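PDB 4PNE: methyltransferase-like protein from Saccharopolyspora spinosa, which catalyses a [4+2] cycloaddition in spinosyn biosynthesis, using a fold of the S-adenosylmethionine-dependent methyltransferase type. Local coordinates for residues T88-G93 / G190-V195; T196-R201 / M290-L295; P252-E257 / A278-Y283. One frame throughout, in Å; residues are numbered along the deposited sequence.

In the fold
Helix 73-88 ends at the first half of contact 1. The chain then builds four parallel strands with their helices and adds strand 191-200 as the fifth. Contact 1 so closes a loop of 96 residues, joining the end of helix 73-88 to the start of that strand. Contact 2 opens just after it on the same strand and closes at 290-295, on the antiparallel neighbour strand 290-298. The two contacts run in series and meet at V195 O and L295 N, 2.8 Å apart, a probable hydrogen bond. Contact 3 is nested inside the loop of contact 2. It pairs helices 250-260 and 271-281, on the far side of the chain's centre from contact 1.

Contact 1: residues T88-G93 / G190-V195; sequences TVLDGG and GGILGV
T88 OG1 has two hydrogen-bond partners, the carbonyl O of V84 four residues back and NE1 of the W165 indole. This hydroxyl sits between the backbone N and the carbonyl carbon (chi1 59°). The same rotation sends the methyl CG2 across to the strand. CG2 lies 3.8 Å from G194 N and equally near G194 CA. It also comes within 4.2 Å of I192 CG2. G194 has no side chain, and the methyl rests directly on its backbone. The polar half of the threonine is thus tied to its own helix and to W165, while its apolar half packs on strand 191-200. Further out, L90 reaches over with one branch. Its CD1 meets I192 CG1 at 3.9 Å, and the two side chains run transverse to each other. I192 is buried and L90 lies at the exposed margin. I192 also touches T296 and R298 of the neighbouring strand 290-298, so it links the loop after helix 73-88 to that strand. In this arrangement the chain leaving helix 73-88 packs on inner strand 191-200 of a Rossmann-like methyltransferase fold.

Contact 2: residues T196-R201 / M290-L295; sequences TEVVKR and MGYAIL
Y292 and T196 meet where strands 191-200 and 290-298 pair antiparallel, in the part of the sheet where the class I methyltransferase fold reverses strand direction. The Y292 side chain starts with CG anti to the backbone N (chi1 -154°), and this lays the ring over the partner strand. CB comes no nearer than 4.1 Å to E197 O. Further along, CD1 is 3.3 Å from that oxygen, which lies over one ring face, offset toward the rim. CE1 has V198 CG2 at the ring edge, 3.7 Å away. On the other flank CE2 packs against T196 CB. At the tip, OH accepts a hydrogen bond from T196 OG1, 3.0 Å away, and also pairs with Q168 OE1. The ring of H62 meets that of Y292 as well, and the neighbouring H61 binds S-adenosylhomocysteine, so this tyrosine stands beside the cofactor site.

The backbones are joined at two hydrogen-bonded pairs, E197 with A293 and V199 with G291. The bond from G291 N to V199 O is short and nearly straight. On the Y292 face, V198 CG1 touches M290 CE. Past the strand end, a bend at chi3 (56°) helps bring the R201 guanidinium to a water. In the guanidinium plane it accepts from R201 NH1 at 2.7 Å and donates to M290 O at 2.8 Å; NH1 also bonds H288 O.

Contact 3: residues P252-E257 / A278-Y283; sequences PQFAEE and AAVCDY
Y283 turns the face of its ring to P252, and the two side chains cross at about a right angle. P252 CA stands over that face, 3.9 Å from the ring centroid and 25° off the normal, a CH-pi contact. It is displaced toward the rim. The proline ring continues along the phenol: P252 CG comes to 3.8 Å from Y283 CE1, and P252 CB to 3.6 Å from Y283 OH. Y283 CG lies between the backbone N and the carbonyl carbon (chi1 72°), and this torsion lays the ring back toward helix 250-260 just after helix 271-281 ends. V280 O lies at the edge of the same ring, in its plane.

A255 meets Y283 obliquely, with CB 3.6 Å from CD2. This small side chain lets the helices come close, and the CA atoms of A255 and C281 are 5.1 Å apart. C281 SG lies near A255 O, 3.9 Å away.

F254 presents its edge to V280. The V280 methyl CG1 is in the plane of the F254 ring, 3.8 Å from CD2. F254 also stacks edge-to-face with W73, and it touches L50 and V53 of helix 36-54. A malonate ion, probably from the crystallisation liquor, lies close to its ring and may mark a pocket.

A water donates to P252 O at 2.7 Å and is hydrogen-bonded to Y283 OH, bridging the two. The direct contacts between helix 250-260 and the end of helix 271-281 with the residues that follow it are chiefly apolar, so packing of carbon surface probably contributes most.

Contact 1: residues T88-G93 / G190-V195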
ATOM      1  N   THR A  88      -7.015   4.696 -12.100  1.00 13.54           N
ATOM      2  CA  THR A  88      -6.840   5.937 -11.362  1.00 13.72           C
ATOM      3  C   THR A  88      -6.137   7.049 -12.142  1.00 13.00           C
ATOM      4  O   THR A  88      -6.327   8.213 -11.828  1.00 17.95           O
ATOM      5  CB  THR A  88      -6.051   5.712 -10.060  1.00 16.74           C
ATOM      6  OG1 THR A  88      -4.761   5.162 -10.366  1.00 12.58           O
ATOM      7  CG2 THR A  88      -6.799   4.789  -9.172  1.00 12.99           C
ATOM      8  N   VAL A  89      -5.352   6.705 -13.157  1.00 14.88           N
ATOM      9  CA  VAL A  89      -4.614   7.708 -13.920  1.00 14.98           C
ATOM     10  C   VAL A  89      -5.352   7.819 -15.232  1.00 14.77           C
ATOM     11  O   VAL A  89      -5.165   7.012 -16.132  1.00 18.01           O
ATOM     12  CB  VAL A  89      -3.140   7.324 -14.121  1.00 17.76           C
ATOM     13  CG1 VAL A  89      -2.404   8.338 -14.984  1.00 15.91           C
ATOM     14  CG2 VAL A  89      -2.438   7.184 -12.760  1.00 16.18           C
ATOM     15  N   LEU A  90      -6.213   8.820 -15.329  1.00 17.03           N
ATOM     16  CA  LEU A  90      -7.185   8.850 -16.407  1.00 17.99           C
ATOM     17  C   LEU A  90      -6.741   9.757 -17.554  1.00 25.30           C
ATOM     18  O   LEU A  90      -7.353   9.753 -18.625  1.00 20.66           O
ATOM     19  CB  LEU A  90      -8.536   9.299 -15.864  1.00 19.29           C
ATOM     20  CG  LEU A  90      -9.093   8.522 -14.661  1.00 19.61           C
ATOM     21  CD1 LEU A  90     -10.449   9.081 -14.288  1.00 21.37           C
ATOM     22  CD2 LEU A  90      -9.170   7.024 -14.920  1.00 22.93           C
ATOM     23  N   ASP A  91      -5.659  10.506 -17.350  1.00 19.19           N
ATOM     24  CA  ASP A  91      -5.145  11.390 -18.381  1.00 18.67           C
ATOM     25  C   ASP A  91      -3.713  11.771 -18.056  1.00 19.30           C
ATOM     26  O   ASP A  91      -3.262  11.529 -16.949  1.00 18.44           O
ATOM     27  CB  ASP A  91      -6.021  12.641 -18.471  1.00 24.05           C
ATOM     28  CG  ASP A  91      -6.028  13.255 -19.846  1.00 34.35           C
ATOM     29  OD1 ASP A  91      -5.092  12.992 -20.647  1.00 33.19           O
ATOM     30  OD2 ASP A  91      -7.002  13.988 -20.126  1.00 34.07           O
ATOM     31  N   GLY A  92      -3.001  12.362 -19.011  1.00 18.63           N
ATOM     32  CA  GLY A  92      -1.746  13.018 -18.695  1.00 16.86           C
ATOM     33  C   GLY A  92      -2.044  14.320 -17.963  1.00 16.18           C
ATOM     34  O   GLY A  92      -3.138  14.863 -18.059  1.00 17.00           O
ATOM     35  N   GLY A  93      -1.062  14.853 -17.249  1.00 15.19           N
ATOM     36  CA  GLY A  93      -1.157  16.197 -16.706  1.00 14.10           C
ATOM     37  C   GLY A  93      -1.965  16.334 -15.440  1.00 13.46           C
ATOM     38  O   GLY A  93      -2.387  17.428 -15.083  1.00 18.31           O
ATOM     39  N   GLY A 190     -14.863  14.909  -8.156  1.00 14.03           N
ATOM     40  CA  GLY A 190     -14.694  13.915  -9.194  1.00 15.61           C
ATOM     41  C   GLY A 190     -13.383  13.142  -9.123  1.00 14.61           C
ATOM     42  O   GLY A 190     -13.205  12.208  -9.877  1.00 15.82           O
ATOM     43  N   GLY A 191     -12.465  13.559  -8.256  1.00 13.35           N
ATOM     44  CA  GLY A 191     -11.183  12.890  -8.103  1.00 11.86           C
ATOM     45  C   GLY A 191     -11.329  11.442  -7.668  1.00 14.24           C
ATOM     46  O   GLY A 191     -12.161  11.121  -6.827  1.00 13.38           O
ATOM     47  N   ILE A 192     -10.448  10.603  -8.197  1.00 12.62           N
ATOM     48  CA  ILE A 192     -10.499   9.170  -8.001  1.00 11.89           C
ATOM     49  C   ILE A 192      -9.503   8.639  -6.980  1.00 13.28           C
ATOM     50  O   ILE A 192      -8.334   9.022  -7.006  1.00 13.37           O
ATOM     51  CB  ILE A 192     -10.215   8.456  -9.310  1.00 14.31           C
ATOM     52  CG1 ILE A 192     -11.072   9.015 -10.437  1.00 24.61           C
ATOM     53  CG2 ILE A 192     -10.416   6.954  -9.133  1.00 16.55           C
ATOM     54  CD1 ILE A 192     -12.524   8.661 -10.346  1.00 25.57           C
ATOM     55  N   LEU A 193      -9.972   7.776  -6.080  1.00 12.54           N
ATOM     56  CA  LEU A 193      -9.110   7.081  -5.125  1.00 10.57           C
ATOM     57  C   LEU A 193      -9.083   5.606  -5.435  1.00 12.15           C
ATOM     58  O   LEU A 193     -10.135   4.975  -5.523  1.00 13.24           O
ATOM     59  CB  LEU A 193      -9.587   7.275  -3.682  1.00 10.86           C
ATOM     60  CG  LEU A 193      -8.963   6.403  -2.582  1.00 13.38           C
ATOM     61  CD1 LEU A 193      -7.475   6.717  -2.392  1.00 11.11           C
ATOM     62  CD2 LEU A 193      -9.755   6.569  -1.260  1.00 14.48           C
ATOM     63  N   GLY A 194      -7.894   5.047  -5.579  1.00  9.25           N
ATOM     64  CA  GLY A 194      -7.746   3.615  -5.717  1.00 12.29           C
ATOM     65  C   GLY A 194      -7.123   3.045  -4.474  1.00 12.04           C
ATOM     66  O   GLY A 194      -6.060   3.508  -4.073  1.00 11.34           O
ATOM     67  N   VAL A 195      -7.782   2.058  -3.882  1.00 11.54           N
ATOM     68  CA  VAL A 195      -7.355   1.400  -2.662  1.00  9.47           C
ATOM     69  C   VAL A 195      -7.117  -0.081  -2.868  1.00 12.57           C
ATOM     70  O   VAL A 195      -7.957  -0.766  -3.458  1.00 11.94           O
ATOM     71  CB  VAL A 195      -8.418   1.554  -1.550  1.00 10.36           C
ATOM     72  CG1 VAL A 195      -8.093   0.761  -0.269  1.00 13.12           C
ATOM     73  CG2 VAL A 195      -8.729   3.035  -1.275  1.00 11.94           C
TER

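Contact 2: residues T196-R201 / M290-L295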
ATOM      1  N   THR A 196      -5.989  -0.597  -2.376  1.00 11.45           N
ATOM      2  CA  THR A 196      -5.844  -2.036  -2.271  1.00  9.77           C
ATOM      3  C   THR A 196      -5.543  -2.411  -0.859  1.00 12.78           C
ATOM      4  O   THR A 196      -4.935  -1.646  -0.083  1.00 11.47           O
ATOM      5  CB  THR A 196      -4.798  -2.612  -3.217  1.00 13.13           C
ATOM      6  OG1 THR A 196      -3.479  -2.259  -2.790  1.00 12.22           O
ATOM      7  CG2 THR A 196      -5.014  -2.125  -4.640  1.00 13.10           C
ATOM      8  N   GLU A 197      -5.985  -3.610  -0.497  1.00 11.41           N
ATOM      9  CA  GLU A 197      -5.747  -4.023   0.853  1.00 11.24           C
ATOM     10  C   GLU A 197      -5.826  -5.524   1.001  1.00 10.59           C
ATOM     11  O   GLU A 197      -6.585  -6.219   0.281  1.00 10.90           O
ATOM     12  CB  GLU A 197      -6.730  -3.333   1.785  1.00 14.28           C
ATOM     13  CG  GLU A 197      -6.300  -3.306   3.211  1.00 23.42           C
ATOM     14  CD  GLU A 197      -4.869  -2.798   3.404  1.00 14.45           C
ATOM     15  OE1 GLU A 197      -4.720  -1.550   3.467  1.00 22.40           O
ATOM     16  OE2 GLU A 197      -3.966  -3.648   3.529  1.00 24.69           O
ATOM     17  N   VAL A 198      -5.013  -6.015   1.929  1.00  9.55           N
ATOM     18  CA  VAL A 198      -5.156  -7.351   2.505  1.00 12.77           C
ATOM     19  C   VAL A 198      -6.316  -7.356   3.483  1.00 11.44           C
ATOM     20  O   VAL A 198      -6.334  -6.553   4.416  1.00 10.52           O
ATOM     21  CB  VAL A 198      -3.852  -7.800   3.225  1.00 12.78           C
ATOM     22  CG1 VAL A 198      -4.003  -9.155   3.880  1.00 16.82           C
ATOM     23  CG2 VAL A 198      -2.670  -7.803   2.245  1.00 11.81           C
ATOM     24  N   VAL A 199      -7.279  -8.238   3.256  1.00 11.59           N
ATOM     25  CA  VAL A 199      -8.500  -8.311   4.070  1.00 10.39           C
ATOM     26  C   VAL A 199      -8.746  -9.722   4.601  1.00 10.73           C
ATOM     27  O   VAL A 199      -8.169 -10.677   4.137  1.00 12.06           O
ATOM     28  CB  VAL A 199      -9.748  -7.867   3.281  1.00 13.23           C
ATOM     29  CG1 VAL A 199      -9.647  -6.398   2.908  1.00 13.57           C
ATOM     30  CG2 VAL A 199      -9.949  -8.710   2.021  1.00 12.11           C
ATOM     31  N   LYS A 200      -9.629  -9.848   5.577  1.00 11.99           N
ATOM     32  CA  LYS A 200     -10.220 -11.153   5.837  1.00 11.78           C
ATOM     33  C   LYS A 200     -11.163 -11.460   4.678  1.00 10.09           C
ATOM     34  O   LYS A 200     -12.010 -10.618   4.348  1.00 13.61           O
ATOM     35  CB  LYS A 200     -10.959 -11.121   7.173  1.00 14.54           C
ATOM     36  CG  LYS A 200     -11.467 -12.480   7.611  1.00 17.72           C
ATOM     37  CD  LYS A 200     -11.997 -12.401   9.028  1.00 18.36           C
ATOM     38  CE  LYS A 200     -12.207 -13.786   9.626  1.00 27.61           C
ATOM     39  NZ  LYS A 200     -13.304 -14.495   8.949  1.00 29.35           N
ATOM     40  N   ARG A 201     -10.984 -12.603   4.013  1.00 14.89           N
ATOM     41  CA  ARG A 201     -11.714 -12.849   2.773  1.00 14.30           C
ATOM     42  C   ARG A 201     -13.221 -12.838   2.971  1.00 17.54           C
ATOM     43  O   ARG A 201     -13.951 -12.319   2.143  1.00 16.29           O
ATOM     44  CB  ARG A 201     -11.325 -14.202   2.165  1.00 13.70           C
ATOM     45  CG  ARG A 201     -12.048 -14.500   0.840  1.00 17.94           C
ATOM     46  CD  ARG A 201     -11.711 -15.864   0.271  1.00 17.33           C
ATOM     47  NE  ARG A 201     -11.986 -16.953   1.201  1.00 19.99           N
ATOM     48  CZ  ARG A 201     -11.063 -17.652   1.859  1.00 20.02           C
ATOM     49  NH1 ARG A 201      -9.787 -17.413   1.688  1.00 18.33           N
ATOM     50  NH2 ARG A 201     -11.438 -18.632   2.681  1.00 26.83           N
ATOM     51  N   MET A 290      -6.948 -15.037   4.626  1.00 13.36           N
ATOM     52  CA  MET A 290      -6.748 -13.752   3.977  1.00 15.73           C
ATOM     53  C   MET A 290      -7.288 -13.721   2.580  1.00 14.84           C
ATOM     54  O   MET A 290      -7.263 -14.714   1.879  1.00 14.69           O
ATOM     55  CB  MET A 290      -5.268 -13.414   3.923  1.00 13.43           C
ATOM     56  CG  MET A 290      -4.702 -13.132   5.284  1.00 16.04           C
ATOM     57  SD  MET A 290      -2.908 -12.991   5.228  1.00 15.92           S
ATOM     58  CE  MET A 290      -2.675 -11.710   6.450  1.00 16.87           C
ATOM     59  N   GLY A 291      -7.715 -12.541   2.153  1.00 12.74           N
ATOM     60  CA  GLY A 291      -8.037 -12.314   0.752  1.00 12.83           C
ATOM     61  C   GLY A 291      -7.514 -10.952   0.373  1.00 12.86           C
ATOM     62  O   GLY A 291      -6.667 -10.378   1.073  1.00 11.88           O
ATOM     63  N   TYR A 292      -8.022 -10.423  -0.729  1.00 10.92           N
ATOM     64  CA  TYR A 292      -7.486  -9.164  -1.253  1.00 11.61           C
ATOM     65  C   TYR A 292      -8.553  -8.389  -2.015  1.00 10.62           C
ATOM     66  O   TYR A 292      -9.362  -8.971  -2.737  1.00 12.05           O
ATOM     67  CB  TYR A 292      -6.288  -9.447  -2.154  1.00 12.26           C
ATOM     68  CG  TYR A 292      -5.326  -8.296  -2.244  1.00 11.96           C
ATOM     69  CD1 TYR A 292      -4.349  -8.122  -1.282  1.00 12.59           C
ATOM     70  CD2 TYR A 292      -5.412  -7.350  -3.265  1.00 13.52           C
ATOM     71  CE1 TYR A 292      -3.470  -7.070  -1.336  1.00 11.76           C
ATOM     72  CE2 TYR A 292      -4.540  -6.288  -3.327  1.00 11.97           C
ATOM     73  CZ  TYR A 292      -3.566  -6.145  -2.366  1.00 11.15           C
ATOM     74  OH  TYR A 292      -2.689  -5.084  -2.416  1.00 10.85           O
ATOM     75  N   ALA A 293      -8.534  -7.058  -1.875  1.00  9.69           N
ATOM     76  CA  ALA A 293      -9.537  -6.172  -2.495  1.00 11.52           C
ATOM     77  C   ALA A 293      -8.887  -5.053  -3.282  1.00 10.54           C
ATOM     78  O   ALA A 293      -7.875  -4.496  -2.845  1.00 10.34           O
ATOM     79  CB  ALA A 293     -10.462  -5.584  -1.407  1.00 11.47           C
ATOM     80  N   ILE A 294      -9.418  -4.779  -4.474  1.00 10.55           N
ATOM     81  CA  ILE A 294      -9.136  -3.565  -5.201  1.00  9.08           C
ATOM     82  C   ILE A 294     -10.409  -2.732  -5.230  1.00 12.94           C
ATOM     83  O   ILE A 294     -11.454  -3.213  -5.687  1.00 12.86           O
ATOM     84  CB  ILE A 294      -8.651  -3.831  -6.652  1.00 11.29           C
ATOM     85  CG1 ILE A 294      -7.452  -4.787  -6.655  1.00 12.75           C
ATOM     86  CG2 ILE A 294      -8.308  -2.519  -7.344  1.00 17.25           C
ATOM     87  CD1 ILE A 294      -7.066  -5.231  -8.086  1.00 14.22           C
ATOM     88  N   LEU A 295     -10.364  -1.538  -4.644  1.00 11.61           N
ATOM     89  CA  LEU A 295     -11.503  -0.619  -4.584  1.00 10.34           C
ATOM     90  C   LEU A 295     -11.209   0.671  -5.356  1.00 14.10           C
ATOM     91  O   LEU A 295     -10.121   1.241  -5.245  1.00 12.84           O
ATOM     92  CB  LEU A 295     -11.825  -0.277  -3.126  1.00 12.69           C
ATOM     93  CG  LEU A 295     -11.805  -1.442  -2.111  1.00 19.10           C
ATOM     94  CD1 LEU A 295     -12.035  -0.951  -0.681  1.00 22.57           C
ATOM     95  CD2 LEU A 295     -12.814  -2.530  -2.497  1.00 20.64           C
TER
HETATM   96  O   HOH W   1      -8.528 -16.003  -0.281  1.00 24.40           O

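Contact 3: residues P252-E257 / A278-Y283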
ATOM      1  N   PRO A 252       2.970 -17.436   0.253  1.00 12.92           N
ATOM      2  CA  PRO A 252       3.890 -18.581   0.195  1.00 12.58           C
ATOM      3  C   PRO A 252       5.175 -18.218  -0.533  1.00 14.79           C
ATOM      4  O   PRO A 252       6.270 -18.611  -0.084  1.00 13.32           O
ATOM      5  CB  PRO A 252       3.096 -19.649  -0.584  1.00 13.31           C
ATOM      6  CG  PRO A 252       1.700 -19.205  -0.538  1.00 15.88           C
ATOM      7  CD  PRO A 252       1.663 -17.734  -0.353  1.00 14.55           C
ATOM      8  N   GLN A 253       5.077 -17.458  -1.621  1.00 11.90           N
ATOM      9  CA  GLN A 253       6.251 -17.187  -2.433  1.00 14.41           C
ATOM     10  C   GLN A 253       7.154 -16.194  -1.722  1.00 13.67           C
ATOM     11  O   GLN A 253       8.383 -16.391  -1.681  1.00 15.93           O
ATOM     12  CB  GLN A 253       5.888 -16.678  -3.832  1.00 18.71           C
ATOM     13  CG  GLN A 253       5.213 -17.754  -4.680  1.00 15.87           C
ATOM     14  CD  GLN A 253       5.189 -17.475  -6.181  1.00 20.10           C
ATOM     15  OE1 GLN A 253       5.877 -16.591  -6.692  1.00 19.41           O
ATOM     16  NE2 GLN A 253       4.379 -18.254  -6.897  1.00 22.05           N
ATOM     17  N   PHE A 254       6.586 -15.160  -1.119  1.00 12.48           N
ATOM     18  CA  PHE A 254       7.422 -14.201  -0.406  1.00 13.68           C
ATOM     19  C   PHE A 254       8.101 -14.855   0.799  1.00 10.73           C
ATOM     20  O   PHE A 254       9.276 -14.589   1.045  1.00 11.95           O
ATOM     21  CB  PHE A 254       6.607 -12.985   0.037  1.00 11.99           C
ATOM     22  CG  PHE A 254       7.430 -11.950   0.739  1.00 12.26           C
ATOM     23  CD1 PHE A 254       8.207 -11.092   0.012  1.00 14.76           C
ATOM     24  CD2 PHE A 254       7.441 -11.868   2.122  1.00 13.25           C
ATOM     25  CE1 PHE A 254       9.019 -10.157   0.641  1.00 13.61           C
ATOM     26  CE2 PHE A 254       8.244 -10.931   2.767  1.00 18.49           C
ATOM     27  CZ  PHE A 254       9.014 -10.082   2.031  1.00 13.11           C
ATOM     28  N   ALA A 255       7.405 -15.743   1.507  1.00 11.76           N
ATOM     29  CA  ALA A 255       7.973 -16.435   2.661  1.00 14.36           C
ATOM     30  C   ALA A 255       9.174 -17.263   2.252  1.00 13.67           C
ATOM     31  O   ALA A 255      10.184 -17.288   2.950  1.00 13.38           O
ATOM     32  CB  ALA A 255       6.935 -17.321   3.339  1.00 12.77           C
ATOM     33  N   GLU A 256       9.058 -17.960   1.129  1.00 13.92           N
ATOM     34  CA  GLU A 256      10.186 -18.725   0.641  1.00 18.34           C
ATOM     35  C   GLU A 256      11.382 -17.803   0.337  1.00 14.13           C
ATOM     36  O   GLU A 256      12.523 -18.100   0.720  1.00 14.72           O
ATOM     37  CB  GLU A 256       9.783 -19.534  -0.584  1.00 20.56           C
ATOM     38  CG  GLU A 256      10.968 -20.133  -1.286  1.00 26.70           C
ATOM     39  CD  GLU A 256      10.597 -21.227  -2.250  1.00 26.35           C
ATOM     40  OE1 GLU A 256       9.386 -21.494  -2.440  1.00 27.04           O
ATOM     41  OE2 GLU A 256      11.530 -21.803  -2.835  1.00 33.55           O
ATOM     42  N   GLU A 257      11.127 -16.660  -0.305  1.00 12.34           N
ATOM     43  CA  GLU A 257      12.198 -15.689  -0.581  1.00 14.45           C
ATOM     44  C   GLU A 257      12.868 -15.167   0.684  1.00 17.23           C
ATOM     45  O   GLU A 257      14.095 -14.988   0.741  1.00 19.00           O
ATOM     46  CB  GLU A 257      11.643 -14.497  -1.379  1.00 19.57           C
ATOM     47  CG  GLU A 257      11.083 -14.875  -2.709  1.00 20.13           C
ATOM     48  CD  GLU A 257      12.130 -15.476  -3.617  1.00 25.96           C
ATOM     49  OE1 GLU A 257      13.140 -14.778  -3.888  1.00 26.13           O
ATOM     50  OE2 GLU A 257      11.954 -16.647  -4.030  1.00 24.38           O
ATOM     51  N   ALA A 278       9.412 -13.925  11.417  1.00 17.45           N
ATOM     52  CA  ALA A 278       8.927 -15.211  11.891  1.00 20.72           C
ATOM     53  C   ALA A 278       7.420 -15.381  11.575  1.00 24.03           C
ATOM     54  O   ALA A 278       6.992 -16.453  11.147  1.00 19.20           O
ATOM     55  CB  ALA A 278       9.187 -15.336  13.379  1.00 24.15           C
ATOM     56  N   ALA A 279       6.644 -14.307  11.728  1.00 19.75           N
ATOM     57  CA  ALA A 279       5.206 -14.298  11.427  1.00 17.20           C
ATOM     58  C   ALA A 279       4.901 -14.544   9.940  1.00 19.89           C
ATOM     59  O   ALA A 279       4.010 -15.334   9.593  1.00 17.85           O
ATOM     60  CB  ALA A 279       4.605 -12.981  11.877  1.00 17.45           C
ATOM     61  N   VAL A 280       5.657 -13.893   9.055  1.00 14.47           N
ATOM     62  CA  VAL A 280       5.498 -14.111   7.622  1.00 17.00           C
ATOM     63  C   VAL A 280       5.787 -15.572   7.308  1.00 21.75           C
ATOM     64  O   VAL A 280       5.030 -16.232   6.600  1.00 17.91           O
ATOM     65  CB  VAL A 280       6.423 -13.177   6.805  1.00 14.93           C
ATOM     66  CG1 VAL A 280       6.456 -13.540   5.332  1.00 19.11           C
ATOM     67  CG2 VAL A 280       5.991 -11.739   6.998  1.00 19.82           C
ATOM     68  N   CYS A 281       6.857 -16.115   7.867  1.00 19.18           N
ATOM     69  CA  CYS A 281       7.175 -17.498   7.543  1.00 19.70           C
ATOM     70  C   CYS A 281       6.190 -18.485   8.174  1.00 16.27           C
ATOM     71  O   CYS A 281       6.119 -19.630   7.749  1.00 17.75           O
ATOM     72  CB  CYS A 281       8.604 -17.808   7.959  1.00 17.95           C
ATOM     73  SG  CYS A 281       9.806 -17.054   6.806  1.00 25.39           S
ATOM     74  N   ASP A 282       5.445 -18.033   9.179  1.00 13.81           N
ATOM     75  CA  ASP A 282       4.367 -18.809   9.776  1.00 18.35           C
ATOM     76  C   ASP A 282       3.041 -18.653   9.014  1.00 19.92           C
ATOM     77  O   ASP A 282       1.995 -18.998   9.554  1.00 17.84           O
ATOM     78  CB  ASP A 282       4.174 -18.382  11.239  1.00 19.98           C
ATOM     79  CG  ASP A 282       3.626 -19.496  12.141  1.00 29.75           C
ATOM     80  OD1 ASP A 282       3.836 -20.701  11.879  1.00 27.93           O
ATOM     81  OD2 ASP A 282       2.982 -19.141  13.148  1.00 33.39           O
ATOM     82  N   TYR A 283       3.083 -18.200   7.755  1.00 17.74           N
ATOM     83  CA  TYR A 283       1.843 -17.889   7.014  1.00 18.78           C
ATOM     84  C   TYR A 283       0.867 -19.064   6.930  1.00 15.27           C
ATOM     85  O   TYR A 283      -0.311 -18.867   6.758  1.00 17.18           O
ATOM     86  CB  TYR A 283       2.154 -17.405   5.586  1.00 16.66           C
ATOM     87  CG  TYR A 283       2.630 -18.512   4.694  1.00 14.41           C
ATOM     88  CD1 TYR A 283       1.742 -19.239   3.918  1.00 19.22           C
ATOM     89  CD2 TYR A 283       3.962 -18.874   4.669  1.00 15.17           C
ATOM     90  CE1 TYR A 283       2.179 -20.272   3.112  1.00 16.27           C
ATOM     91  CE2 TYR A 283       4.403 -19.911   3.879  1.00 15.24           C
ATOM     92  CZ  TYR A 283       3.504 -20.610   3.101  1.00 18.11           C
ATOM     93  OH  TYR A 283       3.943 -21.650   2.308  1.00 23.34           O
TER
HETATM   94  O   HOH W   2       6.662 -20.918   1.191  1.00 22.22           O